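Local coordinates for protein beta-lactamase (Klebsiella pneumoniae, PDB 6KBY) that probably hydrolyses beta-lactam antibiotics to substituted beta-amino acids, as a class C serine beta-lactamase, and here holds adenosine monophosphate in its pocket, at residues D21-Q24 against P25-K29; D200-E203 against N204-W207; S235-L238 against R239-Q242; A254-Q257 against Q258-A262; Y350-D353 against Q354-T357. All blocks are in the same frame, centred on the assembly; numbering follows the deposited sequence.

Overall arrangement
The five contacts follow one another along the chain without interleaving, and together they sample both sides of a large antiparallel sheet. Contact 1 (helix 11-30) and contact 5 (start of helix 352-364) bring the two ends of the chain together: their centres are 12 Å apart, and L26 and K29 touch Y350 and Q354. Contact 3 (helix 234-244) meets contact 4 (helix 255-262) through Y240 and L260, with centres 15 Å apart. Contact 2 lies in a loop, with its centre 19 Å from that of contact 3. Contacts 1 and 4, 37 Å apart between centres, mark the breadth of a fold whose AMP pocket contact 5 approaches through R355, hydrogen-bonded to the AMP-binding S324.

Contact 1 of 5, residues D21-Q24 against P25-K29; sequences DLIQ and PLMQK
M27 turns back along its helix to lie against I23, one turn earlier. Its CB starts 3.5 Å from I23 O, and CG settles closer to that carbonyl, with M27 CG 3.3 Å from I23 O. Because CG stands opposite the carbonyl carbon and beside the backbone N (chi1 -68°), the chain runs back toward the preceding turn, and M27 SD reaches I23 CG2 at 3.6 Å. A bend at chi3 then carries CE off the ridge. The flexible, polarisable thioether suits this spot, since M27 and I23 both also pack on Y50 and M35. Beside them L26 offers CD2 to I23 CD1 at 4.0 Å. On the exposed flank P25 has no N-H for the turn before, and its ring fills that place, with P25 CD 3.2 Å from D21 O. The helix kinks there, but the ladder resumes with L26 N to L22 O, and M27 N then donates to I23 O at 2.9 Å. A ridge of buried I23 and L26 with the partly exposed M27, opposite exposed P25 and Q24, is the pattern of an amphipathic helix, here the N-terminal helix laid across strands 34-41 and 44-50 in the serine beta-lactamase fold.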
# COMPACT_ATOMS: atom_id res chain seq x y z
N ASP A 21 4.42 23.80 -6.95
CA ASP A 21 4.42 24.77 -5.86
C ASP A 21 4.38 24.12 -4.49
O ASP A 21 4.79 24.75 -3.51
CB ASP A 21 3.25 25.75 -6.00
CG ASP A 21 3.46 26.76 -7.12
OD1 ASP A 21 4.54 26.76 -7.75
OD2 ASP A 21 2.52 27.55 -7.38
N LEU A 22 3.87 22.89 -4.40
CA LEU A 22 3.89 22.15 -3.14
C LEU A 22 5.11 21.26 -3.01
O LEU A 22 5.68 21.14 -1.92
CB LEU A 22 2.62 21.30 -3.01
CG LEU A 22 1.34 22.12 -2.85
CD1 LEU A 22 0.11 21.28 -3.12
CD2 LEU A 22 1.27 22.72 -1.46
N ILE A 23 5.53 20.62 -4.10
CA ILE A 23 6.61 19.63 -4.02
C ILE A 23 7.97 20.28 -3.87
O ILE A 23 8.82 19.78 -3.12
CB ILE A 23 6.55 18.68 -5.23
CG1 ILE A 23 5.27 17.84 -5.18
CG2 ILE A 23 7.79 17.80 -5.30
CD1 ILE A 23 5.18 16.89 -3.99
N GLN A 24 8.23 21.39 -4.57
CA GLN A 24 9.56 22.00 -4.45
C GLN A 24 9.86 22.45 -3.03
O GLN A 24 10.94 22.10 -2.52
CB GLN A 24 9.77 23.08 -5.51
CG GLN A 24 9.85 22.50 -6.91
CD GLN A 24 10.14 23.57 -7.94
OE1 GLN A 24 9.71 24.71 -7.80
NE2 GLN A 24 10.89 23.20 -8.97
N PRO A 25 8.99 23.19 -2.34
CA PRO A 25 9.30 23.52 -0.94
C PRO A 25 9.35 22.29 -0.04
O PRO A 25 10.18 22.24 0.87
CB PRO A 25 8.18 24.50 -0.55
CG PRO A 25 7.68 25.04 -1.87
CD PRO A 25 7.78 23.88 -2.81
N LEU A 26 8.48 21.31 -0.28
CA LEU A 26 8.51 20.07 0.49
C LEU A 26 9.88 19.40 0.41
O LEU A 26 10.45 18.98 1.43
CB LEU A 26 7.43 19.13 -0.03
CG LEU A 26 7.33 17.77 0.67
CD1 LEU A 26 6.62 17.91 2.01
CD2 LEU A 26 6.61 16.78 -0.23
N MET A 27 10.42 19.30 -0.80
CA MET A 27 11.71 18.64 -0.97
C MET A 27 12.84 19.47 -0.38
O MET A 27 13.79 18.92 0.18
CB MET A 27 11.97 18.38 -2.45
CG MET A 27 11.04 17.35 -3.04
SD MET A 27 11.29 17.05 -4.80
CE MET A 27 12.94 16.35 -4.81
N GLN A 28 12.76 20.80 -0.52
CA GLN A 28 13.78 21.67 0.04
C GLN A 28 13.85 21.52 1.55
O GLN A 28 14.91 21.23 2.12
CB GLN A 28 13.47 23.13 -0.36
CG GLN A 28 14.65 24.09 -0.27
CD GLN A 28 15.18 24.24 1.14
OE1 GLN A 28 14.44 24.58 2.07
NE2 GLN A 28 16.46 23.98 1.31
N LYS A 29 12.72 21.71 2.23
CA LYS A 29 12.78 21.78 3.69
C LYS A 29 13.06 20.42 4.31
O LYS A 29 13.70 20.35 5.36
CB LYS A 29 11.54 22.45 4.26
CG LYS A 29 10.29 21.63 4.22
CD LYS A 29 9.17 22.48 4.80
CE LYS A 29 7.99 21.64 5.21
NZ LYS A 29 6.92 22.50 5.81

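Contact 2 of 5, residues D200-E203 against N204-W207; sequences DQME and NYAW
N204 answers Q201 twice, once with its backbone and once with its side chain. Its N donates to Q201 O at 2.9 Å, while its amide ND2 reaches Q201 OE1, also at 2.9 Å. The side-chain bond is straight (169° at the hydrogen), and OE1 lies in the plane of the N204 amide; seen from Q201, however, the donor stands above the plane of the accepting carbonyl. A bend at chi2 of Q201 (-71°) folds its amide forward to make this possible. Two amides suit the place, each able to give and to take.

Y205 comes next, its N donating to M202 O at 3.1 Å. With the bond from N204 N to Q201 O, this makes two overlapping type I beta turns. They lie between strands 193-194 and 208-209, in what probably corresponds to the start of the Omega loop of class C enzymes. M202 runs beside the tyrosine, side chains pointing the same way, and sets SD 4.0 Å from Y205 CD2. The sulfur lies in the ring plane, at the edge, in a Met-aromatic contact where it can face the weakly positive ring hydrogens. The ring also stacks with H217, and the hydroxyl is hydrogen-bonded to E68. A water donates to both M202 O and Y205 O, 2.8 Å from each, closing the bend between the two carbonyls.

Beyond Y205 the chain extends: A206 pairs through its backbone with L66, and W207 stacks its indole on H217.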
# COMPACT_ATOMS: atom_id res chain seq x y z
N ASP A 200 18.74 -5.48 -15.52
CA ASP A 200 18.58 -4.41 -16.49
C ASP A 200 17.83 -3.21 -15.94
O ASP A 200 17.72 -2.19 -16.63
CB ASP A 200 17.93 -4.93 -17.78
CG ASP A 200 16.50 -5.39 -17.57
OD1 ASP A 200 16.17 -5.89 -16.48
OD2 ASP A 200 15.69 -5.24 -18.51
N GLN A 201 17.32 -3.30 -14.71
CA GLN A 201 16.60 -2.21 -14.07
C GLN A 201 17.35 -1.64 -12.87
O GLN A 201 16.90 -0.64 -12.29
CB GLN A 201 15.20 -2.66 -13.66
CG GLN A 201 14.31 -2.96 -14.85
CD GLN A 201 13.91 -1.70 -15.58
OE1 GLN A 201 13.94 -0.61 -15.01
NE2 GLN A 201 13.54 -1.83 -16.85
N MET A 202 18.47 -2.24 -12.47
CA MET A 202 19.20 -1.73 -11.31
C MET A 202 19.63 -0.28 -11.52
O MET A 202 19.66 0.50 -10.56
CB MET A 202 20.39 -2.62 -10.99
CG MET A 202 20.00 -3.94 -10.34
SD MET A 202 19.15 -3.76 -8.75
CE MET A 202 20.44 -3.03 -7.74
N GLU A 203 19.95 0.10 -12.76
CA GLU A 203 20.34 1.48 -13.03
C GLU A 203 19.21 2.46 -12.76
O GLU A 203 19.47 3.66 -12.61
CB GLU A 203 20.82 1.62 -14.48
CG GLU A 203 19.74 1.36 -15.52
CD GLU A 203 20.22 1.63 -16.94
OE1 GLU A 203 19.39 1.56 -17.88
OE2 GLU A 203 21.42 1.92 -17.13
N ASN A 204 17.97 1.98 -12.71
CA ASN A 204 16.79 2.80 -12.46
C ASN A 204 16.34 2.76 -11.01
O ASN A 204 15.39 3.47 -10.66
CB ASN A 204 15.64 2.35 -13.35
CG ASN A 204 15.88 2.64 -14.80
OD1 ASN A 204 16.45 3.68 -15.15
ND2 ASN A 204 15.47 1.73 -15.68
N TYR A 205 16.97 1.95 -10.18
CA TYR A 205 16.53 1.76 -8.80
C TYR A 205 17.14 2.88 -7.95
O TYR A 205 18.35 2.87 -7.67
CB TYR A 205 16.95 0.37 -8.34
CG TYR A 205 16.52 -0.09 -6.97
CD1 TYR A 205 15.66 0.65 -6.16
CD2 TYR A 205 17.00 -1.30 -6.47
CE1 TYR A 205 15.31 0.20 -4.89
CE2 TYR A 205 16.65 -1.76 -5.23
CZ TYR A 205 15.80 -1.01 -4.44
OH TYR A 205 15.47 -1.50 -3.19
N ALA A 206 16.31 3.84 -7.57
CA ALA A 206 16.77 4.95 -6.75
C ALA A 206 17.37 4.44 -5.45
O ALA A 206 16.98 3.38 -4.95
CB ALA A 206 15.60 5.87 -6.42
N TRP A 207 18.32 5.19 -4.91
CA TRP A 207 18.78 4.96 -3.56
C TRP A 207 17.90 5.74 -2.59
O TRP A 207 17.43 6.83 -2.91
CB TRP A 207 20.25 5.37 -3.42
CG TRP A 207 21.15 4.36 -4.05
CD1 TRP A 207 21.64 4.37 -5.32
CD2 TRP A 207 21.60 3.14 -3.45
NE1 TRP A 207 22.40 3.24 -5.54
CE2 TRP A 207 22.39 2.47 -4.41
CE3 TRP A 207 21.42 2.56 -2.19
CZ2 TRP A 207 23.01 1.25 -4.14
CZ3 TRP A 207 22.04 1.34 -1.93
CH2 TRP A 207 22.81 0.70 -2.90
O HOH W 1 20.41 0.99 -7.91

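Contact 3 of 5, residues S235-L238 against R239-Q242; sequences SDLL and RYVQ
L237 and Y240 lie side by side on helix 234-244, pointing the same way, with L237 CD2 4.1 Å from Y240 CD2. This is the dense side. Next to them V241 tucks its CG2 against L237 O at 3.3 Å; the methyl gets there by standing beside the backbone N, while CG1 lies opposite that nitrogen (chi1 167°). Branched, apolar L237 and V241 present hydrocarbon to I332 and V343 of the sheet, and L238 reaches A38 and T40. Backbone bonds such as V241 N to L237 O, at 2.9 Å, keep the spacing regular. The carboxylate of D236 is buried too, and H192 N and S193 OG satisfy it.

Only S235 and R239 make a looser flank. Both are partly exposed, and their link is the backbone bond from R239 N to S235 O, 3.0 Å. The arginine then stretches out, extended from CG to NE, and gives NE to L188 O rather than to D236. Long arginine and short aspartate thus tie the helix to the loop at L188 and H192 and to S193, which opens strand 193-194.

Y240, stacked with F76 and hydrogen-bonded to T75, turns this into a helix wedged between the central sheet and helix 72-86, the layering of the serine beta-lactamase fold.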
# COMPACT_ATOMS: atom_id res chain seq x y z
N SER A 235 4.44 5.66 -12.59
CA SER A 235 3.53 5.34 -13.69
C SER A 235 2.84 4.00 -13.48
O SER A 235 1.63 3.88 -13.74
CB SER A 235 4.30 5.36 -15.01
OG SER A 235 4.72 6.67 -15.32
N ASP A 236 3.58 2.99 -13.03
CA ASP A 236 2.93 1.71 -12.73
C ASP A 236 1.92 1.85 -11.60
O ASP A 236 0.84 1.26 -11.65
CB ASP A 236 3.97 0.64 -12.37
CG ASP A 236 4.44 -0.17 -13.57
OD1 ASP A 236 4.28 0.30 -14.72
OD2 ASP A 236 4.99 -1.27 -13.35
N LEU A 237 2.26 2.62 -10.56
CA LEU A 237 1.30 2.80 -9.48
C LEU A 237 0.10 3.62 -9.92
O LEU A 237 -1.00 3.40 -9.43
CB LEU A 237 1.96 3.42 -8.26
CG LEU A 237 2.81 2.45 -7.44
CD1 LEU A 237 3.51 3.21 -6.32
CD2 LEU A 237 1.99 1.30 -6.88
N LEU A 238 0.29 4.57 -10.84
CA LEU A 238 -0.89 5.28 -11.34
C LEU A 238 -1.80 4.34 -12.11
O LEU A 238 -3.03 4.44 -12.02
CB LEU A 238 -0.48 6.48 -12.18
CG LEU A 238 -1.61 7.49 -12.45
CD1 LEU A 238 -2.07 8.15 -11.15
CD2 LEU A 238 -1.19 8.53 -13.47
N ARG A 239 -1.21 3.40 -12.86
CA ARG A 239 -2.03 2.38 -13.52
C ARG A 239 -2.80 1.55 -12.49
O ARG A 239 -3.98 1.26 -12.67
CB ARG A 239 -1.14 1.49 -14.39
CG ARG A 239 -1.93 0.45 -15.16
CD ARG A 239 -1.08 -0.34 -16.15
NE ARG A 239 -1.88 -1.43 -16.70
CZ ARG A 239 -2.68 -1.32 -17.75
NH1 ARG A 239 -2.77 -0.16 -18.40
NH2 ARG A 239 -3.38 -2.36 -18.16
N TYR A 240 -2.13 1.19 -11.39
CA TYR A 240 -2.78 0.46 -10.30
C TYR A 240 -3.94 1.25 -9.73
O TYR A 240 -5.01 0.69 -9.44
CB TYR A 240 -1.73 0.21 -9.23
CG TYR A 240 -2.08 -0.63 -8.01
CD1 TYR A 240 -2.56 -1.93 -8.13
CD2 TYR A 240 -1.80 -0.14 -6.74
CE1 TYR A 240 -2.79 -2.71 -7.01
CE2 TYR A 240 -2.03 -0.91 -5.62
CZ TYR A 240 -2.52 -2.19 -5.76
OH TYR A 240 -2.73 -2.98 -4.65
N VAL A 241 -3.76 2.56 -9.55
CA VAL A 241 -4.84 3.41 -9.06
C VAL A 241 -5.99 3.44 -10.06
O VAL A 241 -7.16 3.29 -9.68
CB VAL A 241 -4.29 4.82 -8.75
CG1 VAL A 241 -5.42 5.81 -8.54
CG2 VAL A 241 -3.37 4.77 -7.54
N GLN A 242 -5.69 3.62 -11.35
CA GLN A 242 -6.74 3.61 -12.36
C GLN A 242 -7.48 2.27 -12.39
O GLN A 242 -8.70 2.24 -12.55
CB GLN A 242 -6.16 3.92 -13.74
CG GLN A 242 -5.70 5.35 -13.90
CD GLN A 242 -5.77 5.78 -15.35
OE1 GLN A 242 -4.92 5.42 -16.16
NE2 GLN A 242 -6.81 6.53 -15.69

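Contact 4 of 5, residues A254-Q257 against Q258-A262; sequences AKMQ and QALTA
K255 and Q258 meet at their polar ends, where K255 NZ donates to Q258 OE1 at 3.2 Å. The lysine is bent at chi2 (-46°), which brings its chain forward along the helix, and K255 CD lies 3.5 Å from Q258 OE1, so the aliphatic part accompanies the glutamine amide before the ammonium group meets it. NZ also donates to V86 O, which makes Q258 the secondary of its two partners. Q257 sends its amide another way, with NE2 bonded to A243 O at the end of helix 234-244. A long, flexible side chain is what such a span requires.

Backbone bonds form the second group. Q258 N gives to A254 O at 3.1 Å, and A259 N gives to K255 O at 2.8 Å. Next come L260 N to M256 O and T261 N to Q257 O, the ladder of a short alpha helix, 255-262. It packs against helices 72-86, 234-244 and 176-187, the first of which begins right after S71, the residue covalently bound to AMP.

The apolar side chains touch only lightly within the helix: M256 CG is 4.3 Å from L260 CD1. The leucine lies instead over the carbonyl of the preceding turn, with L260 CG 3.4 Å from M256 O. Both side chains also pack on other parts of the fold: L260 on T79 and Y240, M256 on Y83 and L184. Between them A259, with no more than a methyl, lets the helix come up to Y83, and its carbonyl accepts a bond from S82 OG.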
# COMPACT_ATOMS: atom_id res chain seq x y z
N ALA A 254 -12.04 -10.83 -16.13
CA ALA A 254 -12.89 -10.01 -15.27
C ALA A 254 -12.61 -10.29 -13.80
O ALA A 254 -12.94 -9.47 -12.93
CB ALA A 254 -14.36 -10.25 -15.60
N LYS A 255 -12.02 -11.45 -13.52
CA LYS A 255 -11.73 -11.81 -12.14
C LYS A 255 -10.79 -10.80 -11.49
O LYS A 255 -10.94 -10.48 -10.30
CB LYS A 255 -11.14 -13.22 -12.06
CG LYS A 255 -12.19 -14.32 -12.13
CD LYS A 255 -13.37 -14.00 -11.22
CE LYS A 255 -14.30 -15.18 -11.05
NZ LYS A 255 -15.38 -14.87 -10.07
N MET A 256 -9.84 -10.27 -12.25
CA MET A 256 -8.89 -9.32 -11.68
C MET A 256 -9.58 -8.02 -11.27
O MET A 256 -9.31 -7.48 -10.19
CB MET A 256 -7.74 -9.05 -12.63
CG MET A 256 -6.64 -8.21 -12.01
SD MET A 256 -6.01 -8.97 -10.49
CE MET A 256 -5.26 -10.46 -11.15
N GLN A 257 -10.46 -7.49 -12.12
CA GLN A 257 -11.18 -6.28 -11.74
C GLN A 257 -12.04 -6.53 -10.50
O GLN A 257 -12.08 -5.69 -9.60
CB GLN A 257 -12.06 -5.78 -12.88
CG GLN A 257 -12.78 -4.50 -12.53
CD GLN A 257 -11.82 -3.33 -12.36
OE1 GLN A 257 -11.28 -2.82 -13.34
NE2 GLN A 257 -11.60 -2.91 -11.12
N GLN A 258 -12.73 -7.67 -10.46
CA GLN A 258 -13.51 -8.01 -9.28
C GLN A 258 -12.62 -8.06 -8.04
O GLN A 258 -13.01 -7.57 -6.97
CB GLN A 258 -14.18 -9.37 -9.47
CG GLN A 258 -15.18 -9.44 -10.60
CD GLN A 258 -15.63 -10.86 -10.87
OE1 GLN A 258 -15.65 -11.70 -9.96
NE2 GLN A 258 -15.98 -11.15 -12.12
N ALA A 259 -11.43 -8.64 -8.18
CA ALA A 259 -10.52 -8.75 -7.05
C ALA A 259 -10.08 -7.38 -6.56
O ALA A 259 -10.08 -7.11 -5.35
CB ALA A 259 -9.30 -9.58 -7.47
N LEU A 260 -9.69 -6.50 -7.48
CA LEU A 260 -9.28 -5.15 -7.11
C LEU A 260 -10.39 -4.43 -6.36
O LEU A 260 -10.18 -3.89 -5.27
CB LEU A 260 -8.92 -4.36 -8.37
CG LEU A 260 -7.62 -4.75 -9.06
CD1 LEU A 260 -7.66 -4.28 -10.52
CD2 LEU A 260 -6.42 -4.15 -8.33
N THR A 261 -11.58 -4.42 -6.95
CA THR A 261 -12.69 -3.69 -6.35
C THR A 261 -13.03 -4.24 -4.98
O THR A 261 -13.28 -3.48 -4.04
CB THR A 261 -13.88 -3.76 -7.30
OG1 THR A 261 -13.53 -3.08 -8.51
CG2 THR A 261 -15.13 -3.13 -6.68
N ALA A 262 -13.01 -5.57 -4.83
CA ALA A 262 -13.41 -6.18 -3.57
C ALA A 262 -12.45 -5.86 -2.43
O ALA A 262 -12.85 -5.97 -1.26
CB ALA A 262 -13.57 -7.70 -3.71

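Contact 5 of 5, residues Y350-D353 against Q354-T357; sequences YSID and QRVT
R355 grips the carbonyl oxygen of Y350 side-on with two nitrogens: NE lies 2.9 Å and NH2 2.8 Å from Y350 O, which sits in the guanidinium plane. I352 covers one face of that group, its CG1 3.9 Å above the centre. The tyrosine ring lies beneath the arginine chain, R355 CG resting 3.5 Å from Y350 CZ while NE stands over the ring centre. The guanidinium carbon is farther off, so any cation-pi attraction is weak at most.

Around this first shell, hydroxyls and amides set the start of helix 352-364. S351 occupies the N-cap position but makes no capping bond with its side chain; its OG instead receives Q354 NE2 at 2.9 Å and donates to D353 OD1 at 2.6 Å. OG stands between the backbone N and the carbonyl carbon (chi1 64°), which turns it toward both partners. A turn later T357 closes on D353 O from both faces of its plane, OG1 at 2.8 Å and N at 3.0 Å; threonine suits a helix here because its hydroxyl can share a carbonyl with its own N-H.

Farther out, Q354 OE1 is bonded to N30 of helix 11-30, and R355 NH1 to A330 O on strand 328-335. NH2 also donates to S324, a residue that binds AMP. Because an arginine N-H can only give, S324 OG is the acceptor in that bond, which leaves its own hydrogen for another partner, conceivably the ligand.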
# COMPACT_ATOMS: atom_id res chain seq x y z
N TYR A 350 9.93 10.94 4.86
CA TYR A 350 9.49 12.16 5.52
C TYR A 350 8.09 11.96 6.07
O TYR A 350 7.38 11.03 5.70
CB TYR A 350 9.57 13.36 4.55
CG TYR A 350 8.57 13.28 3.42
CD1 TYR A 350 8.75 12.41 2.35
CD2 TYR A 350 7.44 14.08 3.43
CE1 TYR A 350 7.82 12.34 1.33
CE2 TYR A 350 6.51 14.01 2.41
CZ TYR A 350 6.70 13.14 1.37
OH TYR A 350 5.76 13.07 0.36
N SER A 351 7.68 12.85 6.97
CA SER A 351 6.55 12.53 7.84
C SER A 351 5.24 12.38 7.08
O SER A 351 4.96 13.08 6.10
CB SER A 351 6.42 13.55 8.98
OG SER A 351 6.14 14.84 8.48
N ILE A 352 4.42 11.45 7.57
CA ILE A 352 3.16 11.12 6.92
C ILE A 352 2.22 12.31 6.86
O ILE A 352 1.52 12.51 5.86
CB ILE A 352 2.53 9.89 7.60
CG1 ILE A 352 3.21 8.62 7.11
CG2 ILE A 352 1.04 9.83 7.33
CD1 ILE A 352 2.86 7.38 7.90
N ASP A 353 2.19 13.14 7.91
CA ASP A 353 1.30 14.30 7.89
C ASP A 353 1.57 15.19 6.69
O ASP A 353 0.64 15.75 6.10
CB ASP A 353 1.42 15.10 9.19
CG ASP A 353 2.74 15.82 9.31
OD1 ASP A 353 3.77 15.14 9.39
OD2 ASP A 353 2.75 17.07 9.30
N GLN A 354 2.84 15.32 6.29
CA GLN A 354 3.16 16.13 5.12
C GLN A 354 2.70 15.46 3.83
O GLN A 354 2.20 16.13 2.92
CB GLN A 354 4.66 16.41 5.07
CG GLN A 354 5.16 17.24 6.22
CD GLN A 354 6.63 17.52 6.08
OE1 GLN A 354 7.02 18.46 5.40
NE2 GLN A 354 7.44 16.69 6.70
N ARG A 355 2.88 14.13 3.72
CA ARG A 355 2.40 13.42 2.53
C ARG A 355 0.91 13.64 2.36
O ARG A 355 0.43 13.97 1.26
CB ARG A 355 2.67 11.92 2.67
CG ARG A 355 4.09 11.56 2.99
CD ARG A 355 4.29 10.06 3.08
NE ARG A 355 5.48 9.76 3.88
CZ ARG A 355 5.86 8.53 4.22
NH1 ARG A 355 5.16 7.47 3.81
NH2 ARG A 355 6.95 8.36 4.97
N VAL A 356 0.16 13.44 3.44
CA VAL A 356 -1.29 13.51 3.39
C VAL A 356 -1.75 14.93 3.08
O VAL A 356 -2.67 15.15 2.29
CB VAL A 356 -1.85 13.01 4.73
CG1 VAL A 356 -3.32 13.33 4.84
CG2 VAL A 356 -1.57 11.52 4.90
N THR A 357 -1.11 15.92 3.71
CA THR A 357 -1.51 17.31 3.51
C THR A 357 -1.28 17.74 2.06
O THR A 357 -2.14 18.37 1.43
CB THR A 357 -0.74 18.21 4.48
OG1 THR A 357 -1.10 17.87 5.83
CG2 THR A 357 -1.07 19.68 4.23